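Local coordinates for protein tyrosinase (Aspergillus oryzae, PDB 6JU8) that probably oxidises L-tyrosine and L-dopa to L-dopaquinone with molecular oxygen at a pair of copper ions, a step of melanin biosynthesis, at residues 103-108 with 406-411; 168-173 with 263-268. The protein carries 1 engineered substitution. All coordinates share one frame; numbering follows the deposited sequence.

Interaction 1 (103-108 with 406-411); sequences FPTWHR and DDLRPF. With CU (copper (II) ion), chain C.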
# COMPACT_ATOMS: atom_id res chain seq x y z
N PHE A 103 -21.53 20.92 -14.10
CA PHE A 103 -20.50 19.98 -13.61
C PHE A 103 -19.42 19.76 -14.65
O PHE A 103 -18.23 19.87 -14.32
CB PHE A 103 -21.19 18.67 -13.18
CG PHE A 103 -20.27 17.48 -13.12
CD1 PHE A 103 -19.41 17.32 -12.03
CD2 PHE A 103 -20.23 16.55 -14.17
CE1 PHE A 103 -18.52 16.26 -11.96
CE2 PHE A 103 -19.31 15.51 -14.11
CZ PHE A 103 -18.45 15.38 -13.03
N PRO A 104 -19.69 19.45 -15.91
CA PRO A 104 -18.56 19.20 -16.83
C PRO A 104 -17.76 20.45 -17.13
O PRO A 104 -16.54 20.36 -17.36
CB PRO A 104 -19.25 18.69 -18.11
CG PRO A 104 -20.58 18.18 -17.62
CD PRO A 104 -21.00 19.15 -16.53
N THR A 105 -18.42 21.62 -17.19
CA THR A 105 -17.67 22.81 -17.63
C THR A 105 -16.86 23.40 -16.50
O THR A 105 -15.71 23.85 -16.70
CB THR A 105 -18.61 23.84 -18.28
OG1 THR A 105 -19.71 24.00 -17.38
CG2 THR A 105 -19.11 23.31 -19.62
N TRP A 106 -17.41 23.38 -15.28
CA TRP A 106 -16.56 23.81 -14.14
C TRP A 106 -15.31 22.97 -14.10
O TRP A 106 -14.18 23.48 -13.95
CB TRP A 106 -17.38 23.71 -12.82
CG TRP A 106 -16.59 24.32 -11.69
CD1 TRP A 106 -16.66 25.63 -11.28
CD2 TRP A 106 -15.62 23.69 -10.86
NE1 TRP A 106 -15.79 25.86 -10.23
CE2 TRP A 106 -15.14 24.67 -9.97
CE3 TRP A 106 -15.09 22.39 -10.80
CZ2 TRP A 106 -14.16 24.39 -9.02
CZ3 TRP A 106 -14.12 22.12 -9.85
CH2 TRP A 106 -13.66 23.11 -8.96
N HIS A 107 -15.45 21.64 -14.22
CA HIS A 107 -14.27 20.78 -14.13
C HIS A 107 -13.37 20.91 -15.33
O HIS A 107 -12.15 20.74 -15.18
CB HIS A 107 -14.70 19.32 -13.89
CG HIS A 107 -15.21 19.10 -12.50
ND1 HIS A 107 -16.52 19.31 -12.10
CD2 HIS A 107 -14.57 18.69 -11.38
CE1 HIS A 107 -16.65 19.03 -10.81
NE2 HIS A 107 -15.47 18.66 -10.34
N ARG A 108 -13.88 21.26 -16.51
CA ARG A 108 -13.03 21.50 -17.67
C ARG A 108 -12.05 22.61 -17.35
O ARG A 108 -10.84 22.49 -17.65
CB ARG A 108 -13.89 21.85 -18.89
CG ARG A 108 -13.04 22.24 -20.12
CD ARG A 108 -13.85 22.19 -21.42
NE ARG A 108 -14.14 20.81 -21.80
CZ ARG A 108 -14.98 20.42 -22.74
NH1 ARG A 108 -15.68 21.28 -23.48
NH2 ARG A 108 -15.15 19.11 -22.95
N ASP A 406 -23.91 30.76 -15.73
CA ASP A 406 -23.33 30.85 -14.39
C ASP A 406 -21.84 31.18 -14.44
O ASP A 406 -21.08 30.58 -15.22
CB ASP A 406 -23.47 29.52 -13.65
CG ASP A 406 -24.87 29.18 -13.20
OD1 ASP A 406 -25.81 29.98 -13.35
OD2 ASP A 406 -25.04 28.06 -12.66
N ASP A 407 -21.39 32.09 -13.57
CA ASP A 407 -19.96 32.27 -13.38
C ASP A 407 -19.34 31.01 -12.79
O ASP A 407 -19.81 30.48 -11.77
CB ASP A 407 -19.74 33.44 -12.40
CG ASP A 407 -19.91 34.80 -13.02
OD1 ASP A 407 -19.86 34.95 -14.26
OD2 ASP A 407 -20.16 35.73 -12.22
N LEU A 408 -18.28 30.53 -13.40
CA LEU A 408 -17.56 29.36 -12.89
C LEU A 408 -16.46 29.81 -11.95
O LEU A 408 -15.26 29.73 -12.19
CB LEU A 408 -17.02 28.56 -14.08
CG LEU A 408 -18.06 28.10 -15.10
CD1 LEU A 408 -17.38 27.45 -16.30
CD2 LEU A 408 -19.06 27.15 -14.47
N ARG A 409 -16.92 30.31 -10.80
CA ARG A 409 -16.02 30.77 -9.74
C ARG A 409 -15.19 29.60 -9.25
O ARG A 409 -15.70 28.47 -9.18
CB ARG A 409 -16.86 31.35 -8.58
CG ARG A 409 -17.67 32.59 -8.99
CD ARG A 409 -18.35 33.22 -7.77
NE ARG A 409 -18.59 32.21 -6.75
CZ ARG A 409 -18.37 32.35 -5.45
NH1 ARG A 409 -18.62 31.36 -4.60
NH2 ARG A 409 -17.91 33.50 -4.98
N PRO A 410 -13.93 29.79 -8.89
CA PRO A 410 -13.23 31.06 -8.77
C PRO A 410 -12.32 31.41 -9.93
O PRO A 410 -11.36 32.18 -9.78
CB PRO A 410 -12.37 30.74 -7.52
CG PRO A 410 -11.86 29.36 -7.84
CD PRO A 410 -13.09 28.66 -8.40
N PHE A 411 -12.62 30.91 -11.12
CA PHE A 411 -11.68 30.91 -12.22
C PHE A 411 -11.76 32.19 -13.05
O PHE A 411 -12.79 32.47 -13.63
CB PHE A 411 -11.95 29.70 -13.12
CG PHE A 411 -11.89 28.38 -12.38
CD1 PHE A 411 -10.80 28.07 -11.57
CD2 PHE A 411 -12.91 27.45 -12.53
CE1 PHE A 411 -10.75 26.84 -10.91
CE2 PHE A 411 -12.85 26.22 -11.91
CZ PHE A 411 -11.75 25.91 -11.11
CU CU C . -15.64 17.98 -8.47
O HOH W 1 -15.28 16.08 -8.47

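Interaction 2 (168-173 with 263-268); sequences LRLPIL and LALNEH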
# COMPACT_ATOMS: atom_id res chain seq x y z
N LEU A 168 -9.89 -3.65 -16.09
CA LEU A 168 -9.67 -2.23 -15.87
C LEU A 168 -8.69 -2.05 -14.73
O LEU A 168 -8.66 -2.85 -13.78
CB LEU A 168 -11.02 -1.57 -15.56
CG LEU A 168 -12.16 -1.80 -16.55
CD1 LEU A 168 -13.43 -1.16 -16.02
CD2 LEU A 168 -11.78 -1.23 -17.91
N ARG A 169 -7.87 -1.02 -14.78
CA ARG A 169 -6.85 -0.85 -13.76
C ARG A 169 -6.59 0.62 -13.49
O ARG A 169 -6.64 1.45 -14.42
CB ARG A 169 -5.50 -1.45 -14.18
CG ARG A 169 -5.52 -2.97 -14.41
CD ARG A 169 -4.09 -3.41 -14.73
NE ARG A 169 -4.05 -4.78 -15.24
CZ ARG A 169 -2.96 -5.28 -15.81
NH1 ARG A 169 -1.88 -4.51 -15.94
NH2 ARG A 169 -2.98 -6.53 -16.25
N LEU A 170 -6.21 0.93 -12.25
CA LEU A 170 -5.55 2.23 -12.04
C LEU A 170 -4.32 2.39 -12.93
O LEU A 170 -3.67 1.41 -13.30
CB LEU A 170 -5.10 2.40 -10.59
CG LEU A 170 -6.16 2.36 -9.51
CD1 LEU A 170 -5.60 2.76 -8.14
CD2 LEU A 170 -7.38 3.18 -9.83
N PRO A 171 -3.93 3.61 -13.27
CA PRO A 171 -2.72 3.80 -14.09
C PRO A 171 -1.49 3.12 -13.48
O PRO A 171 -1.27 3.16 -12.26
CB PRO A 171 -2.48 5.32 -14.02
CG PRO A 171 -3.85 5.87 -13.82
CD PRO A 171 -4.56 4.89 -12.89
N ILE A 172 -0.67 2.58 -14.38
CA ILE A 172 0.63 2.04 -13.96
C ILE A 172 1.33 3.00 -13.01
O ILE A 172 1.76 2.65 -11.90
CB ILE A 172 1.53 1.75 -15.17
CG1 ILE A 172 0.94 0.71 -16.14
CG2 ILE A 172 2.91 1.32 -14.71
CD1 ILE A 172 1.55 0.74 -17.53
N LEU A 173 1.46 4.25 -13.49
CA LEU A 173 2.33 5.18 -12.76
C LEU A 173 1.73 5.52 -11.41
O LEU A 173 2.45 5.80 -10.45
CB LEU A 173 2.55 6.41 -13.67
CG LEU A 173 3.46 7.50 -13.13
CD1 LEU A 173 4.84 6.95 -12.82
CD2 LEU A 173 3.58 8.63 -14.15
N LEU A 263 -10.02 -4.17 -7.91
CA LEU A 263 -11.12 -5.11 -7.70
C LEU A 263 -12.47 -4.40 -7.86
O LEU A 263 -13.38 -4.90 -8.52
CB LEU A 263 -11.03 -5.71 -6.29
CG LEU A 263 -12.10 -6.72 -5.90
CD1 LEU A 263 -11.99 -8.00 -6.72
CD2 LEU A 263 -11.99 -7.07 -4.41
N ALA A 264 -12.62 -3.23 -7.23
CA ALA A 264 -13.86 -2.48 -7.29
C ALA A 264 -14.18 -2.05 -8.72
O ALA A 264 -15.33 -2.10 -9.13
CB ALA A 264 -13.75 -1.24 -6.41
N LEU A 265 -13.20 -1.59 -9.49
CA LEU A 265 -13.44 -1.18 -10.87
C LEU A 265 -14.04 -2.32 -11.66
O LEU A 265 -14.95 -2.08 -12.46
CB LEU A 265 -12.15 -0.68 -11.52
CG LEU A 265 -11.52 0.59 -10.98
CD1 LEU A 265 -10.13 0.72 -11.59
CD2 LEU A 265 -12.35 1.81 -11.31
N ASN A 266 -13.54 -3.54 -11.45
CA ASN A 266 -14.00 -4.68 -12.23
C ASN A 266 -15.22 -5.35 -11.67
O ASN A 266 -15.97 -5.99 -12.44
CB ASN A 266 -12.82 -5.65 -12.42
CG ASN A 266 -11.77 -5.01 -13.31
OD1 ASN A 266 -11.97 -4.85 -14.52
ND2 ASN A 266 -10.66 -4.60 -12.70
N GLU A 267 -15.52 -5.17 -10.39
CA GLU A 267 -16.78 -5.64 -9.79
C GLU A 267 -17.92 -4.63 -9.97
O GLU A 267 -19.08 -5.03 -9.87
CB GLU A 267 -16.61 -5.93 -8.30
CG GLU A 267 -15.77 -7.18 -8.04
CD GLU A 267 -16.04 -7.83 -6.70
OE1 GLU A 267 -15.51 -8.94 -6.49
OE2 GLU A 267 -16.78 -7.27 -5.87
N HIS A 268 -17.59 -3.38 -10.25
CA HIS A 268 -18.50 -2.29 -10.53
C HIS A 268 -19.73 -2.24 -9.64
O HIS A 268 -20.85 -2.27 -10.15
CB HIS A 268 -18.89 -2.32 -12.02
CG HIS A 268 -19.45 -3.61 -12.52
ND1 HIS A 268 -20.75 -4.00 -12.33
CD2 HIS A 268 -18.86 -4.60 -13.23
CE1 HIS A 268 -20.96 -5.20 -12.88
NE2 HIS A 268 -19.83 -5.56 -13.45

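Interaction 1 (103-108 with 406-411)
Thr105 opens the contact from the first turn of helix 103-129: its carbonyl O lies 4.0 Å from Leu408 CD1, while its hydroxyl OG1 bonds to Ser426 OG. Next, Trp106 carries most of the contact. With CG anti to the backbone N (chi1 -173°), its indole is sent out to the loop 406-411, where NE1 donates to Arg409 O over 2.8 Å. The N-H...O angle of 166° makes this bond nearly straight, and the acceptor lies in the indole plane; this bond and Phe411 together restrain the ring. Phe411 comes over one indole face, its CE2 3.4 Å from Trp106 CE2, with the phenyl turned 40° from the five-membered ring. Leu408 CB lies 4.1 Å from Trp106 CD1. Trp106 CE3 lies 3.5 Å above the plane of the His107 imidazole, over its centre. His107 comes next: its ND1 donates to Phe103 O over 2.9 Å, and NE2 binds copper at 2.0 Å. One indole thus bridges loop 406-411 and a copper ligand. His71 and His98 complete the three histidines of this copper, one half of the type-3 dicopper centre of the tyrosinase family.

Interaction 2 (168-173 with 263-268)
Asn266, in the last turn of helix 258-267, grips the backbone of Leu168 with its side-chain amide. From CB, chi1 of -68° sets CG beside the backbone N of Asn266, anti to its carbonyl carbon, and the amide meets the extended part of the loop at Leu168. One branch, OD1, accepts from Leu168 N at 2.9 Å; the donor lies in the carbonyl plane, on a lone pair, and the N-H...O angle is 156°. OD1 also lies against aliphatic carbon, with Leu168 CB at 3.6 Å. The other branch, ND2, returns a bond to Leu168 O, also 2.9 Å long and with an N-H...O angle of 161°. The two bonds close a ring between one side-chain amide and the N-H and C=O of a single residue, restraining rotation of the amide. ND2 has a second acceptor in Asn262 O, one turn back, and Asn262 OD1 takes the N-H of Leu170, so two asparagines of the helix hold the loop. Within the common central domain of tyrosinase, the paired bonds let the amide act as a peptide group would, docking the loop that leads to strand 178-182 on the C-terminal turn of helix 258-267. Beside the polar clasp, Leu265 directs its CB toward the loop, 4.3 Å from Leu168 CB. Its tip, CD1, reaches Leu170 CD2 at 4.1 Å, the two leucine side chains crossing at about a right angle. Val339 of helix 328-340 also packs on Leu170. Arg169 is paired with Glu167 and makes a cation-pi contact with Tyr246 of the second subunit.

In the fold
From the N terminus, the chain passes helices 26-34, 41-55 and 64-69 before helix 103-129, whose opening turn begins interaction 1. The loop at 168-173 follows and pairs with the end of helix 258-267, so interaction 2 closes a loop of 89 intervening residues that includes four short strands. The chain then runs through helices 328-340 and 371-389 before 406-411 closes the much longer loop of interaction 1, within which interaction 2 is wholly contained. The contacts lie on opposite sides of the chain's centre, their own centres about 28 Å apart, and do not touch. Interaction 1 fastens the segment before strand 412-415 to a copper-bearing helix; interaction 2 fastens a loop to helix 258-267, near the subunit interface.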